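Local coordinates for protein laminin subunit ALPHA-1 (PDB 2JD4) that forms part of laminin-111, a basement membrane protein, and through the domain pair LG4-5 seen here probably helps attach it to cell surfaces, at residues Y17-Q23 / V190-V195; H22-L26 / F374-C378; T53-L59 / I161-A167; E199-G205 / F344-N350. The protein carries 4 engineered substitutions. All coordinates share one frame; numbering follows the deposited sequence.

Interaction 1 (Y17-Q23 / V190-V195); sequences YVAGAHQ and VDRCYV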
loop_
_atom_site.group_PDB
_atom_site.type_symbol
_atom_site.label_atom_id
_atom_site.label_comp_id
_atom_site.label_asym_id
_atom_site.label_seq_id
_atom_site.Cartn_x
_atom_site.Cartn_y
_atom_site.Cartn_z
ATOM N N TYR A 17 12.834 14.115 -5.002
ATOM C CA TYR A 17 11.534 13.864 -5.637
ATOM C C TYR A 17 11.451 14.129 -7.129
ATOM O O TYR A 17 12.171 14.965 -7.665
ATOM C CB TYR A 17 10.439 14.689 -4.959
ATOM C CG TYR A 17 10.282 14.414 -3.490
ATOM C CD1 TYR A 17 10.956 15.180 -2.543
ATOM C CD2 TYR A 17 9.473 13.372 -3.044
ATOM C CE1 TYR A 17 10.828 14.916 -1.186
ATOM C CE2 TYR A 17 9.338 13.098 -1.685
ATOM C CZ TYR A 17 10.019 13.874 -0.766
ATOM O OH TYR A 17 9.894 13.608 0.576
ATOM N N VAL A 18 10.541 13.419 -7.788
ATOM C CA VAL A 18 10.329 13.571 -9.222
ATOM C C VAL A 18 9.422 14.777 -9.465
ATOM O O VAL A 18 8.359 14.895 -8.862
ATOM C CB VAL A 18 9.651 12.312 -9.827
ATOM C CG1 VAL A 18 9.464 12.487 -11.329
ATOM C CG2 VAL A 18 10.487 11.077 -9.541
ATOM N N ALA A 19 9.841 15.678 -10.345
ATOM C CA ALA A 19 9.044 16.859 -10.649
ATOM C C ALA A 19 7.872 16.513 -11.567
ATOM O O ALA A 19 8.008 15.709 -12.484
ATOM C CB ALA A 19 9.922 17.923 -11.310
ATOM N N GLY A 20 6.717 17.115 -11.307
ATOM C CA GLY A 20 5.556 16.876 -12.147
ATOM C C GLY A 20 5.044 15.446 -12.151
ATOM O O GLY A 20 4.631 14.924 -13.193
ATOM N N ALA A 21 5.088 14.801 -10.993
ATOM C CA ALA A 21 4.597 13.434 -10.879
ATOM C C ALA A 21 3.858 13.331 -9.557
ATOM O O ALA A 21 4.155 14.079 -8.617
ATOM C CB ALA A 21 5.753 12.445 -10.919
ATOM N N HIS A 22 2.901 12.411 -9.477
ATOM C CA HIS A 22 2.138 12.244 -8.246
ATOM C C HIS A 22 2.095 10.786 -7.780
ATOM O O HIS A 22 1.972 9.867 -8.592
ATOM C CB HIS A 22 0.707 12.764 -8.456
ATOM C CG HIS A 22 0.642 14.216 -8.824
ATOM N ND1 HIS A 22 0.572 15.222 -7.883
ATOM C CD2 HIS A 22 0.653 14.832 -10.029
ATOM C CE1 HIS A 22 0.542 16.393 -8.493
ATOM N NE2 HIS A 22 0.590 16.185 -9.796
ATOM N N GLN A 23 2.193 10.588 -6.468
ATOM C CA GLN A 23 2.137 9.252 -5.890
ATOM C C GLN A 23 0.732 9.042 -5.331
ATOM O O GLN A 23 0.247 9.860 -4.556
ATOM C CB GLN A 23 3.148 9.099 -4.746
ATOM C CG GLN A 23 3.126 7.714 -4.082
ATOM C CD GLN A 23 3.859 6.655 -4.891
ATOM O OE1 GLN A 23 3.753 5.462 -4.608
ATOM N NE2 GLN A 23 4.618 7.090 -5.896
ATOM N N VAL A 190 -2.773 13.041 -1.758
ATOM C CA VAL A 190 -1.774 12.756 -2.775
ATOM C C VAL A 190 -0.412 13.246 -2.265
ATOM O O VAL A 190 -0.348 14.152 -1.432
ATOM C CB VAL A 190 -2.135 13.458 -4.104
ATOM C CG1 VAL A 190 -1.038 13.249 -5.125
ATOM C CG2 VAL A 190 -3.450 12.879 -4.646
ATOM N N ASP A 191 0.672 12.635 -2.735
ATOM C CA ASP A 191 2.009 13.056 -2.312
ATOM C C ASP A 191 2.980 12.989 -3.496
ATOM O O ASP A 191 2.563 12.744 -4.634
ATOM C CB ASP A 191 2.497 12.173 -1.159
ATOM C CG ASP A 191 3.319 12.943 -0.132
ATOM O OD1 ASP A 191 3.304 12.543 1.050
ATOM O OD2 ASP A 191 3.982 13.941 -0.498
ATOM N N ARG A 192 4.264 13.209 -3.228
ATOM C CA ARG A 192 5.297 13.190 -4.266
ATOM C C ARG A 192 5.957 11.826 -4.391
ATOM O O ARG A 192 5.897 11.014 -3.470
ATOM C CB ARG A 192 6.357 14.242 -3.942
ATOM C CG ARG A 192 5.766 15.593 -3.602
ATOM C CD ARG A 192 6.572 16.277 -2.512
ATOM N NE ARG A 192 7.466 17.293 -3.043
ATOM C CZ ARG A 192 8.304 18.008 -2.301
ATOM N NH1 ARG A 192 8.368 17.814 -0.993
ATOM N NH2 ARG A 192 9.062 18.931 -2.868
ATOM N N CYS A 193 6.592 11.576 -5.534
ATOM C CA CYS A 193 7.261 10.307 -5.779
ATOM C C CYS A 193 8.766 10.435 -5.596
ATOM O O CYS A 193 9.357 11.442 -5.985
ATOM C CB CYS A 193 7.034 9.844 -7.213
ATOM S SG CYS A 193 5.356 10.039 -7.863
ATOM N N TYR A 194 9.383 9.406 -5.026
ATOM C CA TYR A 194 10.829 9.401 -4.842
ATOM C C TYR A 194 11.450 9.154 -6.221
ATOM O O TYR A 194 10.885 8.419 -7.043
ATOM C CB TYR A 194 11.240 8.279 -3.875
ATOM C CG TYR A 194 10.800 8.494 -2.443
ATOM C CD1 TYR A 194 9.882 7.635 -1.834
ATOM C CD2 TYR A 194 11.306 9.556 -1.690
ATOM C CE1 TYR A 194 9.487 7.828 -0.507
ATOM C CE2 TYR A 194 10.914 9.758 -0.367
ATOM C CZ TYR A 194 10.009 8.894 0.215
ATOM O OH TYR A 194 9.624 9.102 1.521
ATOM N N VAL A 195 12.594 9.781 -6.491
ATOM C CA VAL A 195 13.269 9.589 -7.775
ATOM C C VAL A 195 13.522 8.099 -7.947
ATOM O O VAL A 195 13.388 7.558 -9.042
ATOM C CB VAL A 195 14.624 10.359 -7.829
ATOM C CG1 VAL A 195 15.421 9.966 -9.075
ATOM C CG2 VAL A 195 14.359 11.852 -7.844
HETATM O O HOH W 1 6.679 13.756 -7.229
#
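The guanidinium of Arg192 lies flat on one face of the Tyr17 ring, with centres 4.3 Å apart and planes 7° apart, which is both a stack and a cation-pi contact. The Arg192 side chain crosses the tyrosine at about a right angle. Bends at chi2 and chi3 fold it over the ring, so that CD stands 4.2 Å from the Tyr17 centroid as a CH-pi donor and the guanidinium reaches on over CD1 and CE1. The second aromatic neighbour is different: Tyr194 runs alongside Tyr17 and points the same way, but the rings are slid apart and barely overlap, with Tyr17 CE2 and Tyr194 CE2 3.9 Å apart.

Backbone hydrogen bonds join the segments at two places. Val18 N gives one to Cys193 O (2.9 Å), and Gln23 N gives one to Asp191 O (2.9 Å), where a weak return bond from Asp191 N completes an antiparallel hydrogen-bonded pair. Between them the 17-23 chain bows outward, and a water bridges the gap, accepting from Cys193 N at 2.8 Å and donating to Val18 O and Ala21 O.

Strand 22-23 belongs to the beta sandwich of the first laminin G domain, and 190-195 is the loop leaving its strand 186-188; the disulfide Cys193-Cys168 ties that loop to strand 167-174.

Packing gathers round that sulfur. Ala21 CB lies 3.9 Å from Cys193 SG. Gln23, its CG anti to the backbone N (chi1 179°) and its chain then bent, lays NE2 3.6 Å from Cys193 SG. Farther along, Val18 CG2 rests against the backbone and side chain of Val195.

Interaction 2 (H22-L26 / F374-C378); sequences HQFGL and FPHSC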
loop_
_atom_site.group_PDB
_atom_site.type_symbol
_atom_site.label_atom_id
_atom_site.label_comp_id
_atom_site.label_asym_id
_atom_site.label_seq_id
_atom_site.Cartn_x
_atom_site.Cartn_y
_atom_site.Cartn_z
ATOM N N HIS A 22 2.901 12.411 -9.477
ATOM C CA HIS A 22 2.138 12.244 -8.246
ATOM C C HIS A 22 2.095 10.786 -7.780
ATOM O O HIS A 22 1.972 9.867 -8.592
ATOM C CB HIS A 22 0.707 12.764 -8.456
ATOM C CG HIS A 22 0.642 14.216 -8.824
ATOM N ND1 HIS A 22 0.572 15.222 -7.883
ATOM C CD2 HIS A 22 0.653 14.832 -10.029
ATOM C CE1 HIS A 22 0.542 16.393 -8.493
ATOM N NE2 HIS A 22 0.590 16.185 -9.796
ATOM N N GLN A 23 2.193 10.588 -6.468
ATOM C CA GLN A 23 2.137 9.252 -5.890
ATOM C C GLN A 23 0.732 9.042 -5.331
ATOM O O GLN A 23 0.247 9.860 -4.556
ATOM C CB GLN A 23 3.148 9.099 -4.746
ATOM C CG GLN A 23 3.126 7.714 -4.082
ATOM C CD GLN A 23 3.859 6.655 -4.891
ATOM O OE1 GLN A 23 3.753 5.462 -4.608
ATOM N NE2 GLN A 23 4.618 7.090 -5.896
ATOM N N PHE A 24 0.088 7.949 -5.725
ATOM C CA PHE A 24 -1.249 7.637 -5.240
ATOM C C PHE A 24 -1.192 6.385 -4.359
ATOM O O PHE A 24 -0.118 5.834 -4.115
ATOM C CB PHE A 24 -2.210 7.423 -6.418
ATOM C CG PHE A 24 -2.355 8.628 -7.304
ATOM C CD1 PHE A 24 -1.480 8.836 -8.366
ATOM C CD2 PHE A 24 -3.353 9.573 -7.058
ATOM C CE1 PHE A 24 -1.592 9.973 -9.177
ATOM C CE2 PHE A 24 -3.475 10.708 -7.856
ATOM C CZ PHE A 24 -2.590 10.908 -8.920
ATOM N N GLY A 25 -2.346 5.945 -3.872
ATOM C CA GLY A 25 -2.374 4.761 -3.030
ATOM C C GLY A 25 -1.967 4.963 -1.574
ATOM O O GLY A 25 -1.891 3.990 -0.826
ATOM N N LEU A 26 -1.699 6.199 -1.158
ATOM C CA LEU A 26 -1.323 6.445 0.238
ATOM C C LEU A 26 -2.525 6.126 1.134
ATOM O O LEU A 26 -2.366 5.666 2.266
ATOM C CB LEU A 26 -0.871 7.896 0.424
ATOM C CG LEU A 26 0.440 8.229 -0.297
ATOM C CD1 LEU A 26 0.637 9.727 -0.289
ATOM C CD2 LEU A 26 1.621 7.522 0.380
ATOM N N PHE A 374 3.776 6.404 5.141
ATOM C CA PHE A 374 3.424 6.554 3.731
ATOM C C PHE A 374 3.303 5.191 3.042
ATOM O O PHE A 374 4.216 4.732 2.367
ATOM C CB PHE A 374 4.489 7.434 3.062
ATOM C CG PHE A 374 4.769 8.715 3.821
ATOM C CD1 PHE A 374 5.609 8.711 4.934
ATOM C CD2 PHE A 374 4.153 9.901 3.461
ATOM C CE1 PHE A 374 5.824 9.874 5.674
ATOM C CE2 PHE A 374 4.358 11.072 4.195
ATOM C CZ PHE A 374 5.196 11.056 5.305
ATOM N N PRO A 375 2.145 4.535 3.200
ATOM C CA PRO A 375 1.905 3.218 2.608
ATOM C C PRO A 375 2.255 3.033 1.146
ATOM O O PRO A 375 1.834 3.813 0.290
ATOM C CB PRO A 375 0.421 2.955 2.901
ATOM C CG PRO A 375 -0.151 4.294 3.123
ATOM C CD PRO A 375 0.924 5.059 3.836
ATOM N N HIS A 376 3.054 1.998 0.894
ATOM C CA HIS A 376 3.480 1.604 -0.443
ATOM C C HIS A 376 4.545 2.487 -1.087
ATOM O O HIS A 376 5.009 2.189 -2.189
ATOM C CB HIS A 376 2.253 1.490 -1.365
ATOM C CG HIS A 376 1.202 0.549 -0.851
ATOM N ND1 HIS A 376 1.430 -0.797 -0.671
ATOM C CD2 HIS A 376 -0.078 0.768 -0.463
ATOM C CE1 HIS A 376 0.338 -1.369 -0.192
ATOM N NE2 HIS A 376 -0.592 -0.442 -0.058
ATOM N N SER A 377 4.938 3.559 -0.406
ATOM C CA SER A 377 5.976 4.443 -0.927
ATOM C C SER A 377 7.207 4.363 -0.023
ATOM O O SER A 377 7.172 4.829 1.114
ATOM C CB SER A 377 5.453 5.882 -1.001
ATOM O OG SER A 377 6.414 6.753 -1.578
ATOM N N CYS A 378 8.280 3.750 -0.528
ATOM C CA CYS A 378 9.540 3.588 0.214
ATOM C C CYS A 378 10.691 4.068 -0.679
ATOM O O CYS A 378 10.836 3.617 -1.823
ATOM C CB CYS A 378 9.736 2.117 0.611
ATOM S SG CYS A 378 11.339 1.738 1.402
#
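Leu26 points its CD2 branch into the start of the Phe374-Ser377 turn, touching Phe374 CB at 3.9 Å and, more loosely, Pro375 CD at 4.3 Å. Its CG stands anti to the carbonyl carbon (chi1 -67°); CD1 continues the chain toward Asp191, while the side branch CD2 turns to Phe374 and to the carbonyl O of Pro375, 3.7 Å from Leu26 CD2.

His376 meets the other segment with its rim: Gly25 O lies at the ring edge, in the ring plane, 3.7 Å from His376 CD2. The ring's NE2 is engaged elsewhere, with Asp363 OD1. Gln23 and Ser377 face each other through their side chains, Gln23 OE1 lying 4.0 Å from Ser377 CB. The two segments therefore meet by packing, without direct hydrogen bonding.

The shape of the second segment comes from a type II beta turn from Phe374 to Ser377, closed by Ser377 N to Phe374 O at 3.1 Å, with Pro375 and His376 at its two corners. Strand 369-374 of the second laminin G domain thus ends in a tight turn that rests on residues beside strand 22-23 of the first, an arrangement that belongs to the interface between the paired LG4 and LG5 beta sandwiches.

Interaction 3 (T53-L59 / I161-A167); sequences TFASSGL and ITHSIPA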
loop_
_atom_site.group_PDB
_atom_site.type_symbol
_atom_site.label_atom_id
_atom_site.label_comp_id
_atom_site.label_asym_id
_atom_site.label_seq_id
_atom_site.Cartn_x
_atom_site.Cartn_y
_atom_site.Cartn_z
ATOM N N THR A 53 5.065 1.261 -10.634
ATOM C CA THR A 53 4.444 0.639 -9.463
ATOM C C THR A 53 4.963 -0.759 -9.090
ATOM O O THR A 53 5.573 -1.450 -9.902
ATOM C CB THR A 53 2.924 0.529 -9.702
ATOM O OG1 THR A 53 2.284 -0.043 -8.558
ATOM C CG2 THR A 53 2.650 -0.345 -10.927
ATOM N N PHE A 54 4.705 -1.161 -7.846
ATOM C CA PHE A 54 5.080 -2.486 -7.348
ATOM C C PHE A 54 3.779 -3.193 -6.942
ATOM O O PHE A 54 3.787 -4.368 -6.577
ATOM C CB PHE A 54 5.969 -2.396 -6.097
ATOM C CG PHE A 54 7.363 -1.881 -6.354
ATOM C CD1 PHE A 54 7.703 -0.566 -6.047
ATOM C CD2 PHE A 54 8.346 -2.730 -6.858
ATOM C CE1 PHE A 54 9.005 -0.103 -6.232
ATOM C CE2 PHE A 54 9.651 -2.279 -7.047
ATOM C CZ PHE A 54 9.982 -0.964 -6.734
ATOM N N ALA A 55 2.666 -2.463 -7.014
ATOM C CA ALA A 55 1.366 -2.983 -6.597
ATOM C C ALA A 55 0.734 -4.045 -7.485
ATOM O O ALA A 55 1.075 -4.191 -8.652
ATOM C CB ALA A 55 0.389 -1.821 -6.418
ATOM N N SER A 56 -0.210 -4.785 -6.925
ATOM C CA SER A 56 -0.877 -5.817 -7.702
ATOM C C SER A 56 -2.246 -5.351 -8.196
ATOM O O SER A 56 -2.748 -5.862 -9.193
ATOM C CB SER A 56 -1.028 -7.099 -6.874
ATOM O OG SER A 56 -1.985 -6.927 -5.843
ATOM N N SER A 57 -2.849 -4.377 -7.517
ATOM C CA SER A 57 -4.173 -3.908 -7.928
ATOM C C SER A 57 -4.471 -2.450 -7.604
ATOM O O SER A 57 -3.891 -1.872 -6.674
ATOM C CB SER A 57 -5.252 -4.771 -7.272
ATOM O OG SER A 57 -5.300 -4.525 -5.874
ATOM N N GLY A 58 -5.407 -1.872 -8.360
ATOM C CA GLY A 58 -5.803 -0.489 -8.146
ATOM C C GLY A 58 -6.443 0.188 -9.350
ATOM O O GLY A 58 -6.230 -0.227 -10.496
ATOM N N LEU A 59 -7.230 1.233 -9.093
ATOM C CA LEU A 59 -7.892 1.988 -10.159
ATOM C C LEU A 59 -6.956 3.105 -10.630
ATOM O O LEU A 59 -6.455 3.876 -9.817
ATOM C CB LEU A 59 -9.220 2.572 -9.647
ATOM C CG LEU A 59 -10.084 3.351 -10.651
ATOM C CD1 LEU A 59 -11.556 3.271 -10.259
ATOM C CD2 LEU A 59 -9.622 4.803 -10.714
ATOM N N ILE A 161 -12.367 -3.482 -7.730
ATOM C CA ILE A 161 -11.110 -2.729 -7.781
ATOM C C ILE A 161 -11.385 -1.233 -7.918
ATOM O O ILE A 161 -11.158 -0.631 -8.970
ATOM C CB ILE A 161 -10.204 -3.192 -8.949
ATOM C CG1 ILE A 161 -9.974 -4.706 -8.876
ATOM C CG2 ILE A 161 -8.835 -2.490 -8.869
ATOM C CD1 ILE A 161 -9.333 -5.179 -7.592
ATOM N N THR A 162 -11.878 -0.639 -6.838
ATOM C CA THR A 162 -12.195 0.778 -6.834
ATOM C C THR A 162 -11.316 1.573 -5.868
ATOM O O THR A 162 -11.522 2.775 -5.695
ATOM C CB THR A 162 -13.676 1.012 -6.483
ATOM O OG1 THR A 162 -13.983 0.359 -5.246
ATOM C CG2 THR A 162 -14.581 0.449 -7.587
ATOM N N HIS A 163 -10.347 0.904 -5.236
ATOM C CA HIS A 163 -9.429 1.588 -4.319
ATOM C C HIS A 163 -8.313 2.252 -5.124
ATOM O O HIS A 163 -8.090 1.914 -6.283
ATOM C CB HIS A 163 -8.819 0.616 -3.292
ATOM C CG HIS A 163 -8.183 -0.596 -3.897
ATOM N ND1 HIS A 163 -8.914 -1.679 -4.337
ATOM C CD2 HIS A 163 -6.886 -0.894 -4.148
ATOM C CE1 HIS A 163 -8.097 -2.590 -4.832
ATOM N NE2 HIS A 163 -6.859 -2.138 -4.730
ATOM N N SER A 164 -7.617 3.196 -4.500
ATOM C CA SER A 164 -6.527 3.924 -5.150
ATOM C C SER A 164 -5.299 3.064 -5.464
ATOM O O SER A 164 -4.848 2.278 -4.632
ATOM C CB SER A 164 -6.111 5.102 -4.267
ATOM O OG SER A 164 -5.012 5.786 -4.827
ATOM N N ILE A 165 -4.763 3.221 -6.673
ATOM C CA ILE A 165 -3.583 2.470 -7.107
ATOM C C ILE A 165 -2.311 2.983 -6.411
ATOM O O ILE A 165 -2.048 4.183 -6.410
ATOM C CB ILE A 165 -3.391 2.589 -8.655
ATOM C CG1 ILE A 165 -2.161 1.801 -9.115
ATOM C CG2 ILE A 165 -3.221 4.044 -9.058
ATOM C CD1 ILE A 165 -2.384 0.319 -9.227
ATOM N N PRO A 166 -1.524 2.081 -5.792
ATOM C CA PRO A 166 -0.289 2.504 -5.119
ATOM C C PRO A 166 0.775 2.652 -6.198
ATOM O O PRO A 166 1.514 1.709 -6.478
ATOM C CB PRO A 166 0.027 1.331 -4.180
ATOM C CG PRO A 166 -1.293 0.622 -4.027
ATOM C CD PRO A 166 -1.858 0.697 -5.415
ATOM N N ALA A 167 0.839 3.826 -6.819
ATOM C CA ALA A 167 1.808 4.050 -7.883
ATOM C C ALA A 167 2.048 5.529 -8.136
ATOM O O ALA A 167 1.270 6.378 -7.701
ATOM C CB ALA A 167 1.316 3.393 -9.181
HETATM O O HOH W 2 3.973 0.373 -5.688
#
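Thr53 OG1 is held from two sides: it donates to Pro166 O (2.8 Å), approaching 31° out of the carbonyl plane, and accepts from Ala55 N (2.9 Å), which makes an ST turn. Its chi1 of -178° puts OG1 anti to the backbone N, where it can serve both. Pro166 O has a second donor in a water that also accepts from Phe54 N. A valine in place of Thr53 would probably cost Pro166 O one of these donors and leave Ala55 N without its acceptor, freeing the turn to shift.

At the other end Leu59 N bonds to His163 O (3.0 Å), and Ser57 OG and His163 NE2 are hydrogen-bonded (3.1 Å) at the edge of the imidazole, in its plane.

Packing fills the middle. Ala55 CB sits on Pro166 CD at 3.5 Å, the proline being the centre of an inverse gamma turn. Gly58 lies so near Ile165 that a CB there would overlap Ile165 CA, and Ile161 CG2 approaches Gly58 N to 3.5 Å. At the Thr53 end, Thr53 CB and Ala167 CB are tight at 3.3 Å.

In the laminin G beta sandwich, 54-57 is the turn by which the chain passes from strand 44-53 of one sheet to strand 58-64 of the other, here lying against the loop that leads into strand 167-174.

Interaction 4 (E199-G205 / F344-N350); sequences EGTFFEG and FRGCVRN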
loop_
_atom_site.group_PDB
_atom_site.type_symbol
_atom_site.label_atom_id
_atom_site.label_comp_id
_atom_site.label_asym_id
_atom_site.label_seq_id
_atom_site.Cartn_x
_atom_site.Cartn_y
_atom_site.Cartn_z
ATOM N N GLU A 199 9.879 -1.626 -3.282
ATOM C CA GLU A 199 8.627 -2.096 -2.702
ATOM C C GLU A 199 8.610 -1.956 -1.183
ATOM O O GLU A 199 9.523 -2.426 -0.501
ATOM C CB GLU A 199 8.371 -3.555 -3.074
ATOM C CG GLU A 199 7.065 -4.092 -2.498
ATOM C CD GLU A 199 6.728 -5.478 -3.000
ATOM O OE1 GLU A 199 7.583 -6.088 -3.679
ATOM O OE2 GLU A 199 5.612 -5.958 -2.710
ATOM N N GLY A 200 7.563 -1.315 -0.663
ATOM C CA GLY A 200 7.439 -1.128 0.775
ATOM C C GLY A 200 6.762 0.154 1.237
ATOM O O GLY A 200 6.418 1.030 0.439
ATOM N N THR A 201 6.578 0.262 2.553
ATOM C CA THR A 201 5.954 1.426 3.162
ATOM C C THR A 201 6.950 2.152 4.059
ATOM O O THR A 201 7.520 1.552 4.974
ATOM C CB THR A 201 4.753 1.016 4.027
ATOM O OG1 THR A 201 3.696 0.539 3.188
ATOM C CG2 THR A 201 4.272 2.188 4.855
ATOM N N PHE A 202 7.134 3.442 3.810
ATOM C CA PHE A 202 8.063 4.249 4.595
ATOM C C PHE A 202 7.452 4.789 5.894
ATOM O O PHE A 202 6.318 5.276 5.901
ATOM C CB PHE A 202 8.560 5.429 3.758
ATOM C CG PHE A 202 9.611 6.257 4.445
ATOM C CD1 PHE A 202 10.796 5.671 4.883
ATOM C CD2 PHE A 202 9.423 7.623 4.641
ATOM C CE1 PHE A 202 11.784 6.433 5.506
ATOM C CE2 PHE A 202 10.409 8.397 5.268
ATOM C CZ PHE A 202 11.588 7.799 5.698
ATOM N N PHE A 203 8.224 4.682 6.979
ATOM C CA PHE A 203 7.851 5.169 8.307
ATOM C C PHE A 203 8.958 6.178 8.661
ATOM O O PHE A 203 10.107 5.784 8.856
ATOM C CB PHE A 203 7.866 4.032 9.338
ATOM C CG PHE A 203 6.771 3.007 9.161
ATOM C CD1 PHE A 203 6.804 2.093 8.110
ATOM C CD2 PHE A 203 5.729 2.929 10.083
ATOM C CE1 PHE A 203 5.818 1.114 7.982
ATOM C CE2 PHE A 203 4.739 1.958 9.971
ATOM C CZ PHE A 203 4.781 1.044 8.916
ATOM N N GLU A 204 8.621 7.460 8.746
ATOM C CA GLU A 204 9.622 8.494 9.024
ATOM C C GLU A 204 10.169 8.573 10.454
ATOM O O GLU A 204 11.165 9.267 10.691
ATOM C CB GLU A 204 9.089 9.871 8.609
ATOM C CG GLU A 204 8.034 10.462 9.535
ATOM C CD GLU A 204 7.472 11.780 9.024
ATOM O OE1 GLU A 204 6.759 12.461 9.786
ATOM O OE2 GLU A 204 7.735 12.135 7.858
ATOM N N GLY A 205 9.519 7.893 11.398
ATOM C CA GLY A 205 9.987 7.894 12.778
ATOM C C GLY A 205 9.247 8.828 13.720
ATOM O O GLY A 205 9.662 9.013 14.864
ATOM N N PHE A 344 9.036 3.526 14.795
ATOM C CA PHE A 344 9.946 2.912 13.825
ATOM C C PHE A 344 10.315 3.890 12.700
ATOM O O PHE A 344 9.523 4.763 12.334
ATOM C CB PHE A 344 9.265 1.674 13.212
ATOM C CG PHE A 344 10.094 0.943 12.178
ATOM C CD1 PHE A 344 11.183 0.166 12.555
ATOM C CD2 PHE A 344 9.730 0.973 10.833
ATOM C CE1 PHE A 344 11.893 -0.577 11.614
ATOM C CE2 PHE A 344 10.435 0.233 9.878
ATOM C CZ PHE A 344 11.518 -0.546 10.274
ATOM N N ARG A 345 11.530 3.747 12.172
ATOM C CA ARG A 345 11.987 4.554 11.038
ATOM C C ARG A 345 12.625 3.581 10.051
ATOM O O ARG A 345 13.600 2.910 10.378
ATOM C CB ARG A 345 13.022 5.607 11.446
ATOM C CG ARG A 345 13.516 6.415 10.236
ATOM C CD ARG A 345 14.492 7.517 10.613
ATOM N NE ARG A 345 15.076 8.130 9.418
ATOM C CZ ARG A 345 14.417 8.918 8.572
ATOM N NH1 ARG A 345 13.143 9.209 8.781
ATOM N NH2 ARG A 345 15.034 9.406 7.502
ATOM N N GLY A 346 12.060 3.507 8.850
ATOM C CA GLY A 346 12.549 2.596 7.827
ATOM C C GLY A 346 11.362 2.129 6.994
ATOM O O GLY A 346 10.373 2.849 6.884
ATOM N N CYS A 347 11.442 0.943 6.396
ATOM C CA CYS A 347 10.308 0.449 5.609
ATOM C C CYS A 347 9.913 -0.969 6.025
ATOM O O CYS A 347 10.737 -1.745 6.527
ATOM C CB CYS A 347 10.623 0.468 4.095
ATOM S SG CYS A 347 11.065 2.097 3.394
ATOM N N VAL A 348 8.635 -1.286 5.822
ATOM C CA VAL A 348 8.082 -2.604 6.118
ATOM C C VAL A 348 7.332 -3.075 4.864
ATOM O O VAL A 348 6.667 -2.281 4.198
ATOM C CB VAL A 348 7.101 -2.536 7.307
ATOM C CG1 VAL A 348 6.362 -3.864 7.465
ATOM C CG2 VAL A 348 7.862 -2.181 8.574
ATOM N N ARG A 349 7.442 -4.362 4.545
ATOM C CA ARG A 349 6.787 -4.915 3.363
ATOM C C ARG A 349 6.243 -6.310 3.668
ATOM O O ARG A 349 6.704 -6.978 4.599
ATOM C CB ARG A 349 7.792 -4.996 2.205
ATOM C CG ARG A 349 8.341 -6.397 1.951
ATOM C CD ARG A 349 9.795 -6.426 1.473
ATOM N NE ARG A 349 10.081 -5.513 0.375
ATOM C CZ ARG A 349 11.211 -5.526 -0.334
ATOM N NH1 ARG A 349 12.161 -6.413 -0.071
ATOM N NH2 ARG A 349 11.401 -4.635 -1.296
ATOM N N ASN A 350 5.263 -6.741 2.879
ATOM C CA ASN A 350 4.654 -8.060 3.030
ATOM C C ASN A 350 4.204 -8.400 4.447
ATOM O O ASN A 350 4.536 -9.465 4.978
ATOM C CB ASN A 350 5.619 -9.141 2.526
ATOM C CG ASN A 350 5.906 -9.016 1.039
ATOM O OD1 ASN A 350 4.989 -8.851 0.234
ATOM N ND2 ASN A 350 7.182 -9.101 0.666
HETATM O O HOH W 3 4.534 -5.587 0.322
HETATM O O HOH W 4 3.877 -2.054 2.842
#
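Phe344 fits its edge against the face of Phe203 in a T-shaped pair, centroids 5.8 Å apart and planes at 76°, with Phe344 CD2 3.9 Å from Phe203 CB. Gly346, having no side chain, lets Phe344 CZ come close; a CB there would be crowded by it. Gly200 and Gly205 are likewise flat, and CB of Arg349 and of Arg345 lies against them. Farther along, Phe203 CE1 meets Val348 CG2 at 3.9 Å on the same sheet face. The other face carries Phe202, whose ring edge receives the sulfur of Cys347 (CD1 to SG 3.9 Å).

Between these layers Thr201 with Val348 and Phe203 with Gly346 are antiparallel hydrogen-bonded pairs, Phe203 N to Gly346 O being 2.8 Å.

Arg345, extended from CG to NE, gives NH1 to Glu204 O (2.8 Å). Arg349, bent at chi2 and chi3, turns back so that NH2 donates to Glu199 O (3.0 Å, 141°), with NE adding a weak bond; NH2 also makes a salt bridge to Glu382. A leucine in place of Arg349 would probably leave Glu199 O without these donors and Glu382 without its counter-charge.

Main-chain bonds thus join these strands of the second laminin G domain under aromatic and valine packing, Cys347 ties its own strand to Cys378, and guanidinium groups take up backbone carbonyls at both ends.

Interaction 2 is the hub of the four. It and interaction 1 both start from strand 22-23, with Gln23 touching partners in each, and their centres are about 9 Å apart. Interaction 3, about 10 Å from it by centres, joins it through probable hydrogen bonds from Phe24 N to Ala167 O and from Gly25 N to Ser164 OG, each 2.8 Å. Interaction 4, about 11 Å away by centres, is joined covalently by the disulfide Cys378 SG-Cys347 SG (2.0 Å). Interactions 1 and 4 are farther apart, about 17 Å between centres, yet Tyr194 OH comes within 3.5 Å of Phe202 CD2. Interaction 2 spans the two laminin G domains, with interactions 1 and 3 flanking it on the first and interaction 4 on the second; none of these segments supplies a ligand to either magnesium site.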